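PDB 3BO5: histone-lysine N-methyltransferase SETMAR from Homo sapiens, which methylates a lysine of histone H3 using S-adenosyl-L-methionine and acts in DNA double-strand break repair as a fusion with a DNA-binding mariner transposase. Local coordinates for residues K262-C274 with A278-S290. The protein carries 2 engineered substitutions. Sequence-based numbering, arbitrary orientation. Where two conformers were deposited one is given.
Sequences KERLDHGKLRKPC and AKSCTAFLPFDSS. With ZN (zinc ion), chain E; SAH (S-adenosyl-L-homocysteine), chain F.
The post-SET zinc site, where C274 and C281 bind one zinc ion through SG at 2.4 and 2.3 Å and C213 and C276 complete the tetrahedral set, ties these segments together beside the cofactor pocket. From there the chain folds back along itself: C274 N donates to A283 O, L285 N to K272 O, and a water joins K272 N to L285 O. L285 CD1 lies 3.2 Å from C6 of the S-adenosylhomocysteine adenine. On the outer flank the R271 guanidinium lies flat on the F284 ring, planes 22° apart, with CZ 3.6 Å from the ring centroid; the R271 side chain, bent at chi3 (66°), carries the guanidinium over that face. Replacing F284 with an alanine would probably leave the R271 guanidinium without its aromatic seat and free to swing into solvent. Farther on, 288-289 pairs in parallel with the end of strand 260-266, D288 N giving to R264 O and D266 N to D288 O. D266 sets CB over one face of F287, 4.0 Å from its centroid, while its OD1 accepts a hydrogen bond from S289 OG on the syn lone pair (2.7 Å). F287 CZ reaches to 3.7 Å from SAH O3', and G268 N holds the C-terminal OXT of S290. Metal, strand pairing and stacking probably hold the C-terminal tail in place, with L285 and F287 against the cofactor.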
ATOM      1  N   LYS A 262       2.771  -3.403 -10.789  1.00 16.43           N
ATOM      2  CA  LYS A 262       3.072  -3.176  -9.376  0.50 15.26           C
ATOM      3  C   LYS A 262       3.783  -4.442  -8.943  1.00 15.23           C
ATOM      4  O   LYS A 262       3.154  -5.452  -8.658  1.00 14.40           O
ATOM      5  CB  LYS A 262       1.777  -2.903  -8.547  0.50 15.50           C
ATOM      6  CG  LYS A 262       1.065  -1.538  -8.907  0.50 15.25           C
ATOM      7  CD  LYS A 262      -0.471  -1.507  -8.849  0.50 13.26           C
ATOM      8  CE  LYS A 262      -1.024  -2.159 -10.055  0.50 19.84           C
ATOM      9  NZ  LYS A 262      -2.279  -1.551 -10.494  0.50 16.45           N
ATOM     10  N   GLU A 263       5.128  -4.405  -8.990  1.00 14.79           N
ATOM     11  CA  GLU A 263       5.910  -5.627  -8.805  1.00 14.29           C
ATOM     12  C   GLU A 263       6.864  -5.551  -7.641  1.00 14.61           C
ATOM     13  O   GLU A 263       7.727  -4.657  -7.574  1.00 14.91           O
ATOM     14  CB  GLU A 263       6.766  -5.846 -10.050  1.00 15.89           C
ATOM     15  CG  GLU A 263       5.852  -5.913 -11.268  1.00 20.96           C
ATOM     16  CD  GLU A 263       6.625  -5.951 -12.551  1.00 27.56           C
ATOM     17  OE1 GLU A 263       7.166  -4.901 -12.941  1.00 31.43           O
ATOM     18  OE2 GLU A 263       6.694  -7.042 -13.138  1.00 32.46           O
ATOM     19  N   ARG A 264       6.765  -6.547  -6.768  1.00 13.11           N
ATOM     20  CA  ARG A 264       7.756  -6.670  -5.705  1.00 13.58           C
ATOM     21  C   ARG A 264       9.069  -7.212  -6.254  1.00 17.14           C
ATOM     22  O   ARG A 264       9.083  -8.094  -7.110  1.00 16.77           O
ATOM     23  CB  ARG A 264       7.247  -7.579  -4.586  1.00 14.55           C
ATOM     24  CG  ARG A 264       6.177  -6.890  -3.803  1.00 15.48           C
ATOM     25  CD  ARG A 264       6.757  -6.032  -2.683  1.00 17.40           C
ATOM     26  NE  ARG A 264       7.379  -6.731  -1.587  1.00 17.24           N
ATOM     27  CZ  ARG A 264       6.753  -7.027  -0.428  1.00 14.47           C
ATOM     28  NH1 ARG A 264       5.500  -6.602  -0.246  1.00 14.57           N
ATOM     29  NH2 ARG A 264       7.393  -7.671   0.533  1.00 17.31           N
ATOM     30  N   LEU A 265      10.189  -6.702  -5.755  1.00 16.14           N
ATOM     31  CA  LEU A 265      11.481  -7.086  -6.373  1.00 17.42           C
ATOM     32  C   LEU A 265      12.272  -7.954  -5.409  1.00 19.10           C
ATOM     33  O   LEU A 265      12.138  -7.825  -4.182  1.00 18.77           O
ATOM     34  CB  LEU A 265      12.296  -5.818  -6.632  1.00 16.03           C
ATOM     35  CG  LEU A 265      11.585  -4.752  -7.493  1.00 19.15           C
ATOM     36  CD1 LEU A 265      12.556  -3.552  -7.628  1.00 17.79           C
ATOM     37  CD2 LEU A 265      11.084  -5.255  -8.803  1.00 16.84           C
ATOM     38  N   ASP A 266      13.122  -8.824  -5.968  1.00 19.63           N
ATOM     39  CA  ASP A 266      14.063  -9.500  -5.081  1.00 22.50           C
ATOM     40  C   ASP A 266      15.373  -9.703  -5.829  1.00 22.68           C
ATOM     41  O   ASP A 266      15.559  -9.192  -6.954  1.00 22.92           O
ATOM     42  CB  ASP A 266      13.472 -10.785  -4.524  1.00 22.39           C
ATOM     43  CG  ASP A 266      13.530 -11.951  -5.488  1.00 25.70           C
ATOM     44  OD1 ASP A 266      13.484 -11.702  -6.713  1.00 28.23           O
ATOM     45  OD2 ASP A 266      13.549 -13.156  -4.981  1.00 32.12           O
ATOM     46  N   HIS A 267      16.276 -10.398  -5.178  1.00 25.38           N
ATOM     47  CA  HIS A 267      17.544 -10.692  -5.825  1.00 28.58           C
ATOM     48  C   HIS A 267      17.698 -12.187  -5.908  1.00 29.40           C
ATOM     49  O   HIS A 267      17.330 -12.937  -4.980  1.00 30.36           O
ATOM     50  CB  HIS A 267      18.686 -10.133  -5.001  1.00 30.23           C
ATOM     51  CG  HIS A 267      20.041 -10.370  -5.595  1.00 34.32           C
ATOM     52  ND1 HIS A 267      20.379  -9.960  -6.870  1.00 36.61           N
ATOM     53  CD2 HIS A 267      21.146 -10.965  -5.083  1.00 38.89           C
ATOM     54  CE1 HIS A 267      21.634 -10.303  -7.123  1.00 39.38           C
ATOM     55  NE2 HIS A 267      22.125 -10.896  -6.050  1.00 37.98           N
ATOM     56  N   GLY A 268      18.280 -12.577  -7.020  1.00 30.89           N
ATOM     57  CA  GLY A 268      18.826 -13.900  -7.125  1.00 31.87           C
ATOM     58  C   GLY A 268      17.856 -14.769  -7.863  1.00 32.13           C
ATOM     59  O   GLY A 268      16.650 -14.467  -7.995  1.00 32.32           O
ATOM     60  N   LYS A 269      18.399 -15.871  -8.352  1.00 31.51           N
ATOM     61  CA  LYS A 269      17.695 -16.580  -9.349  1.00 30.77           C
ATOM     62  C   LYS A 269      16.767 -17.650  -8.772  1.00 27.39           C
ATOM     63  O   LYS A 269      15.803 -17.988  -9.441  1.00 27.47           O
ATOM     64  CB  LYS A 269      18.674 -17.152 -10.363  1.00 32.17           C
ATOM     65  CG  LYS A 269      19.548 -16.033 -10.996  1.00 34.14           C
ATOM     66  CD  LYS A 269      18.739 -15.166 -11.987  1.00 38.47           C
ATOM     67  CE  LYS A 269      19.624 -14.097 -12.688  1.00 39.56           C
ATOM     68  NZ  LYS A 269      18.781 -13.193 -13.551  1.00 46.81           N
ATOM     69  N   LEU A 270      17.013 -18.107  -7.542  1.00 26.60           N
ATOM     70  CA  LEU A 270      16.050 -19.061  -6.884  1.00 23.28           C
ATOM     71  C   LEU A 270      14.624 -18.531  -6.885  1.00 24.80           C
ATOM     72  O   LEU A 270      14.393 -17.338  -6.667  1.00 22.78           O
ATOM     73  CB  LEU A 270      16.418 -19.419  -5.447  1.00 25.05           C
ATOM     74  CG  LEU A 270      17.579 -20.378  -5.231  1.00 23.57           C
ATOM     75  CD1 LEU A 270      17.772 -20.762  -3.803  1.00 28.37           C
ATOM     76  CD2 LEU A 270      17.336 -21.605  -6.041  1.00 23.23           C
ATOM     77  N   ARG A 271      13.691 -19.415  -7.230  1.00 22.32           N
ATOM     78  CA  ARG A 271      12.275 -19.073  -7.189  1.00 23.31           C
ATOM     79  C   ARG A 271      11.840 -19.441  -5.765  1.00 23.54           C
ATOM     80  O   ARG A 271      11.940 -20.628  -5.357  1.00 26.22           O
ATOM     81  CB  ARG A 271      11.566 -19.870  -8.291  1.00 23.98           C
ATOM     82  CG  ARG A 271      12.137 -19.479  -9.680  1.00 24.98           C
ATOM     83  CD  ARG A 271      11.648 -20.313 -10.818  1.00 26.06           C
ATOM     84  NE  ARG A 271      10.208 -20.094 -11.011  1.00 28.21           N
ATOM     85  CZ  ARG A 271       9.673 -19.036 -11.618  1.00 32.99           C
ATOM     86  NH1 ARG A 271      10.456 -18.061 -12.120  1.00 36.78           N
ATOM     87  NH2 ARG A 271       8.351 -18.957 -11.722  1.00 30.86           N
ATOM     88  N   LYS A 272      11.396 -18.457  -4.954  1.00 22.20           N
ATOM     89  CA  LYS A 272      11.088 -18.727  -3.559  1.00 22.65           C
ATOM     90  C   LYS A 272       9.716 -19.366  -3.491  1.00 22.08           C
ATOM     91  O   LYS A 272       8.852 -19.006  -4.277  1.00 21.62           O
ATOM     92  CB  LYS A 272      11.050 -17.417  -2.800  1.00 23.60           C
ATOM     93  CG  LYS A 272      12.445 -16.782  -2.738  1.00 27.77           C
ATOM     94  CD  LYS A 272      12.449 -15.852  -1.579  1.00 32.57           C
ATOM     95  CE  LYS A 272      13.795 -15.144  -1.397  1.00 36.17           C
ATOM     96  NZ  LYS A 272      13.736 -14.545  -0.029  1.00 39.04           N
ATOM     97  N   PRO A 273       9.544 -20.355  -2.626  1.00 20.33           N
ATOM     98  CA  PRO A 273       8.243 -21.064  -2.573  1.00 18.81           C
ATOM     99  C   PRO A 273       7.208 -20.179  -1.939  1.00 17.09           C
ATOM    100  O   PRO A 273       7.544 -19.395  -1.056  1.00 17.90           O
ATOM    101  CB  PRO A 273       8.472 -22.212  -1.622  1.00 20.93           C
ATOM    102  CG  PRO A 273       9.920 -22.233  -1.375  1.00 21.93           C
ATOM    103  CD  PRO A 273      10.536 -20.945  -1.708  1.00 20.77           C
ATOM    104  N   CYS A 274       5.981 -20.355  -2.408  1.00 15.26           N
ATOM    105  CA  CYS A 274       4.824 -19.642  -1.866  1.00 13.27           C
ATOM    106  C   CYS A 274       4.080 -20.642  -0.985  1.00 14.00           C
ATOM    107  O   CYS A 274       3.768 -21.764  -1.404  1.00 15.93           O
ATOM    108  CB  CYS A 274       3.885 -19.160  -3.016  1.00 13.84           C
ATOM    109  SG  CYS A 274       2.523 -18.249  -2.299  1.00 13.81           S
ATOM    110  N   ALA A 278      -3.659 -20.799  -1.158  1.00 18.85           N
ATOM    111  CA  ALA A 278      -4.755 -20.639  -2.111  1.00 20.77           C
ATOM    112  C   ALA A 278      -4.869 -21.839  -3.061  1.00 22.30           C
ATOM    113  O   ALA A 278      -3.847 -22.436  -3.478  1.00 22.13           O
ATOM    114  CB  ALA A 278      -4.578 -19.316  -2.899  1.00 21.11           C
ATOM    115  N   LYS A 279      -6.095 -22.195  -3.461  1.00 23.62           N
ATOM    116  CA  LYS A 279      -6.254 -23.264  -4.458  1.00 24.72           C
ATOM    117  C   LYS A 279      -5.509 -23.002  -5.772  1.00 24.96           C
ATOM    118  O   LYS A 279      -4.980 -23.935  -6.375  1.00 25.48           O
ATOM    119  CB  LYS A 279      -7.760 -23.538  -4.680  1.00 26.92           C
ATOM    120  CG  LYS A 279      -8.448 -23.891  -3.359  1.00 32.85           C
ATOM    121  CD  LYS A 279      -8.368 -25.387  -2.935  1.00 38.09           C
ATOM    122  CE  LYS A 279      -7.818 -25.638  -1.481  1.00 40.77           C
ATOM    123  NZ  LYS A 279      -8.575 -25.197  -0.270  1.00 39.04           N
ATOM    124  N   SER A 280      -5.492 -21.752  -6.239  1.00 22.40           N
ATOM    125  CA  SER A 280      -4.771 -21.447  -7.466  1.00 22.01           C
ATOM    126  C   SER A 280      -3.293 -21.132  -7.203  1.00 21.54           C
ATOM    127  O   SER A 280      -2.639 -20.557  -8.074  1.00 22.02           O
ATOM    128  CB  SER A 280      -5.415 -20.278  -8.211  1.00 24.21           C
ATOM    129  OG  SER A 280      -5.325 -19.073  -7.474  1.00 25.62           O
ATOM    130  N   CYS A 281      -2.774 -21.486  -6.014  1.00 19.58           N
ATOM    131  CA  CYS A 281      -1.327 -21.193  -5.749  1.00 19.93           C
ATOM    132  C   CYS A 281      -0.421 -21.660  -6.880  1.00 19.73           C
ATOM    133  O   CYS A 281      -0.622 -22.766  -7.435  1.00 21.77           O
ATOM    134  CB  CYS A 281      -0.856 -21.776  -4.444  1.00 19.95           C
ATOM    135  SG  CYS A 281       0.814 -21.196  -3.924  1.00 16.41           S
ATOM    136  N   THR A 282       0.548 -20.829  -7.261  1.00 19.81           N
ATOM    137  CA  THR A 282       1.474 -21.192  -8.336  1.00 20.73           C
ATOM    138  C   THR A 282       2.695 -21.889  -7.749  1.00 19.40           C
ATOM    139  O   THR A 282       3.566 -22.364  -8.523  1.00 21.00           O
ATOM    140  CB  THR A 282       1.976 -19.933  -8.993  1.00 20.54           C
ATOM    141  OG1 THR A 282       2.655 -19.147  -7.995  1.00 20.75           O
ATOM    142  CG2 THR A 282       0.829 -19.154  -9.579  1.00 22.23           C
ATOM    143  N   ALA A 283       2.785 -21.938  -6.409  1.00 17.80           N
ATOM    144  CA  ALA A 283       3.881 -22.505  -5.620  1.00 17.17           C
ATOM    145  C   ALA A 283       5.136 -21.622  -5.590  1.00 15.43           C
ATOM    146  O   ALA A 283       6.122 -21.990  -4.920  1.00 18.09           O
ATOM    147  CB  ALA A 283       4.266 -23.981  -6.120  1.00 17.84           C
ATOM    148  N   PHE A 284       5.121 -20.478  -6.275  1.00 18.52           N
ATOM    149  CA  PHE A 284       6.269 -19.586  -6.152  1.00 18.34           C
ATOM    150  C   PHE A 284       5.853 -18.158  -5.874  1.00 15.57           C
ATOM    151  O   PHE A 284       4.821 -17.660  -6.366  1.00 15.37           O
ATOM    152  CB  PHE A 284       7.372 -19.735  -7.229  1.00 21.84           C
ATOM    153  CG  PHE A 284       7.626 -18.447  -8.125  1.00 24.73           C
ATOM    154  CD1 PHE A 284       6.692 -17.980  -9.009  1.00 28.78           C
ATOM    155  CD2 PHE A 284       8.852 -17.791  -8.088  1.00 30.48           C
ATOM    156  CE1 PHE A 284       6.928 -16.852  -9.815  1.00 30.14           C
ATOM    157  CE2 PHE A 284       9.107 -16.651  -8.871  1.00 29.24           C
ATOM    158  CZ  PHE A 284       8.157 -16.195  -9.748  1.00 29.06           C
ATOM    159  N   LEU A 285       6.695 -17.505  -5.085  1.00 16.07           N
ATOM    160  CA  LEU A 285       6.482 -16.139  -4.755  1.00 18.47           C
ATOM    161  C   LEU A 285       6.931 -15.313  -5.948  1.00 20.49           C
ATOM    162  O   LEU A 285       8.125 -15.374  -6.341  1.00 21.06           O
ATOM    163  CB  LEU A 285       7.288 -15.857  -3.457  1.00 21.29           C
ATOM    164  CG  LEU A 285       6.796 -15.161  -2.251  1.00 22.78           C
ATOM    165  CD1 LEU A 285       5.421 -15.744  -1.904  1.00 26.08           C
ATOM    166  CD2 LEU A 285       7.860 -15.372  -1.209  1.00 19.86           C
ATOM    167  N   PRO A 286       6.018 -14.566  -6.559  1.00 19.99           N
ATOM    168  CA  PRO A 286       6.305 -13.927  -7.856  1.00 21.19           C
ATOM    169  C   PRO A 286       7.050 -12.584  -7.776  1.00 21.92           C
ATOM    170  O   PRO A 286       6.529 -11.569  -8.267  1.00 23.64           O
ATOM    171  CB  PRO A 286       4.941 -13.780  -8.476  1.00 20.88           C
ATOM    172  CG  PRO A 286       4.027 -13.438  -7.203  1.00 18.16           C
ATOM    173  CD  PRO A 286       4.617 -14.327  -6.119  1.00 18.90           C
ATOM    174  N   PHE A 287       8.249 -12.620  -7.213  1.00 22.35           N
ATOM    175  CA  PHE A 287       9.139 -11.430  -7.297  1.00 22.48           C
ATOM    176  C   PHE A 287       9.683 -11.261  -8.702  1.00 26.14           C
ATOM    177  O   PHE A 287       9.840 -12.251  -9.437  1.00 26.87           O
ATOM    178  CB  PHE A 287      10.315 -11.611  -6.342  1.00 22.64           C
ATOM    179  CG  PHE A 287       9.962 -11.548  -4.911  1.00 19.62           C
ATOM    180  CD1 PHE A 287       9.648 -10.326  -4.285  1.00 17.86           C
ATOM    181  CD2 PHE A 287      10.017 -12.709  -4.124  1.00 22.48           C
ATOM    182  CE1 PHE A 287       9.346 -10.280  -2.903  1.00 20.66           C
ATOM    183  CE2 PHE A 287       9.730 -12.676  -2.786  1.00 19.59           C
ATOM    184  CZ  PHE A 287       9.398 -11.457  -2.134  1.00 21.03           C
ATOM    185  N   ASP A 288       9.966 -10.003  -9.060  1.00 26.04           N
ATOM    186  CA  ASP A 288      10.820  -9.709 -10.187  1.00 27.62           C
ATOM    187  C   ASP A 288      12.251  -9.708  -9.669  1.00 28.17           C
ATOM    188  O   ASP A 288      12.629  -8.874  -8.836  1.00 25.11           O
ATOM    189  CB  ASP A 288      10.453  -8.375 -10.801  1.00 26.97           C
ATOM    190  CG  ASP A 288      11.372  -8.004 -11.982  1.00 32.36           C
ATOM    191  OD1 ASP A 288      11.932  -8.947 -12.581  1.00 32.96           O
ATOM    192  OD2 ASP A 288      11.522  -6.796 -12.305  1.00 35.55           O
ATOM    193  N   SER A 289      13.050 -10.651 -10.164  1.00 30.16           N
ATOM    194  CA  SER A 289      14.399 -10.908  -9.663  1.00 34.04           C
ATOM    195  C   SER A 289      15.461 -10.154 -10.431  1.00 37.44           C
ATOM    196  O   SER A 289      15.371 -10.035 -11.657  1.00 38.08           O
ATOM    197  CB  SER A 289      14.690 -12.396  -9.762  1.00 35.31           C
ATOM    198  OG  SER A 289      13.689 -13.095  -9.040  1.00 34.51           O
ATOM    199  N   SER A 290      16.460  -9.661  -9.699  1.00 39.80           N
ATOM    200  CA  SER A 290      17.681  -9.098 -10.285  1.00 42.03           C
ATOM    201  C   SER A 290      18.920  -9.597  -9.537  1.00 43.27           C
ATOM    202  O   SER A 290      19.974  -8.908  -9.450  1.00 43.07           O
ATOM    203  CB  SER A 290      17.603  -7.577 -10.263  1.00 42.63           C
ATOM    204  OG  SER A 290      16.348  -7.120 -10.759  1.00 45.17           O
ATOM    205  OXT SER A 290      18.874 -10.734  -9.010  1.00 42.91           O
TER
HETATM  206 ZN    ZN E 304       0.562 -18.947  -3.468  1.00 14.24          ZN
HETATM  207  N   SAH F 305       6.912 -12.084   6.299  1.00 13.08           N
HETATM  208  CA  SAH F 305       7.564 -10.736   6.242  1.00 14.34           C
HETATM  209  CB  SAH F 305       6.575  -9.624   5.818  1.00 14.13           C
HETATM  210  CG  SAH F 305       6.400  -9.657   4.289  1.00 11.32           C
HETATM  211  SD  SAH F 305       7.915  -9.148   3.426  1.00 14.08           S
HETATM  212  C   SAH F 305       8.204 -10.446   7.618  1.00 12.98           C
HETATM  213  O   SAH F 305       8.280 -11.325   8.471  1.00 14.21           O
HETATM  214  OXT SAH F 305       8.635  -9.265   7.827  1.00 14.58           O
HETATM  215  C5' SAH F 305       8.058 -10.488   2.228  1.00 14.52           C
HETATM  216  C4' SAH F 305       8.637 -11.785   2.787  1.00 13.30           C
HETATM  217  O4' SAH F 305       7.661 -12.504   3.546  1.00 11.50           O
HETATM  218  C3' SAH F 305       9.051 -12.758   1.722  1.00 15.50           C
HETATM  219  O3' SAH F 305      10.393 -12.463   1.247  1.00 18.06           O
HETATM  220  C2' SAH F 305       8.973 -14.093   2.403  1.00 15.33           C
HETATM  221  O2' SAH F 305      10.018 -14.264   3.379  1.00 18.10           O
HETATM  222  C1' SAH F 305       7.714 -13.907   3.227  1.00 11.08           C
HETATM  223  N9  SAH F 305       6.480 -14.195   2.468  1.00 12.05           N
HETATM  224  C8  SAH F 305       5.462 -13.313   2.116  1.00 11.65           C
HETATM  225  N7  SAH F 305       4.501 -13.993   1.523  1.00 15.52           N
HETATM  226  C5  SAH F 305       4.830 -15.301   1.504  1.00 12.76           C
HETATM  227  C6  SAH F 305       4.163 -16.416   0.954  1.00 11.71           C
HETATM  228  N6  SAH F 305       2.950 -16.415   0.397  1.00 12.52           N
HETATM  229  N1  SAH F 305       4.854 -17.619   1.071  1.00 12.36           N
HETATM  230  C2  SAH F 305       6.075 -17.698   1.664  1.00 13.30           C
HETATM  231  N3  SAH F 305       6.752 -16.641   2.237  1.00 12.97           N
HETATM  232  C4  SAH F 305       6.103 -15.456   2.060  1.00 11.19           C
HETATM  233  O   HOH W   1       9.882  -4.586 -12.157  1.00 37.86           O
HETATM  234  O   HOH W   2       6.935  -9.069  -9.062  1.00 22.47           O
HETATM  235  O   HOH W   3      10.787 -15.939  -5.875  1.00 23.12           O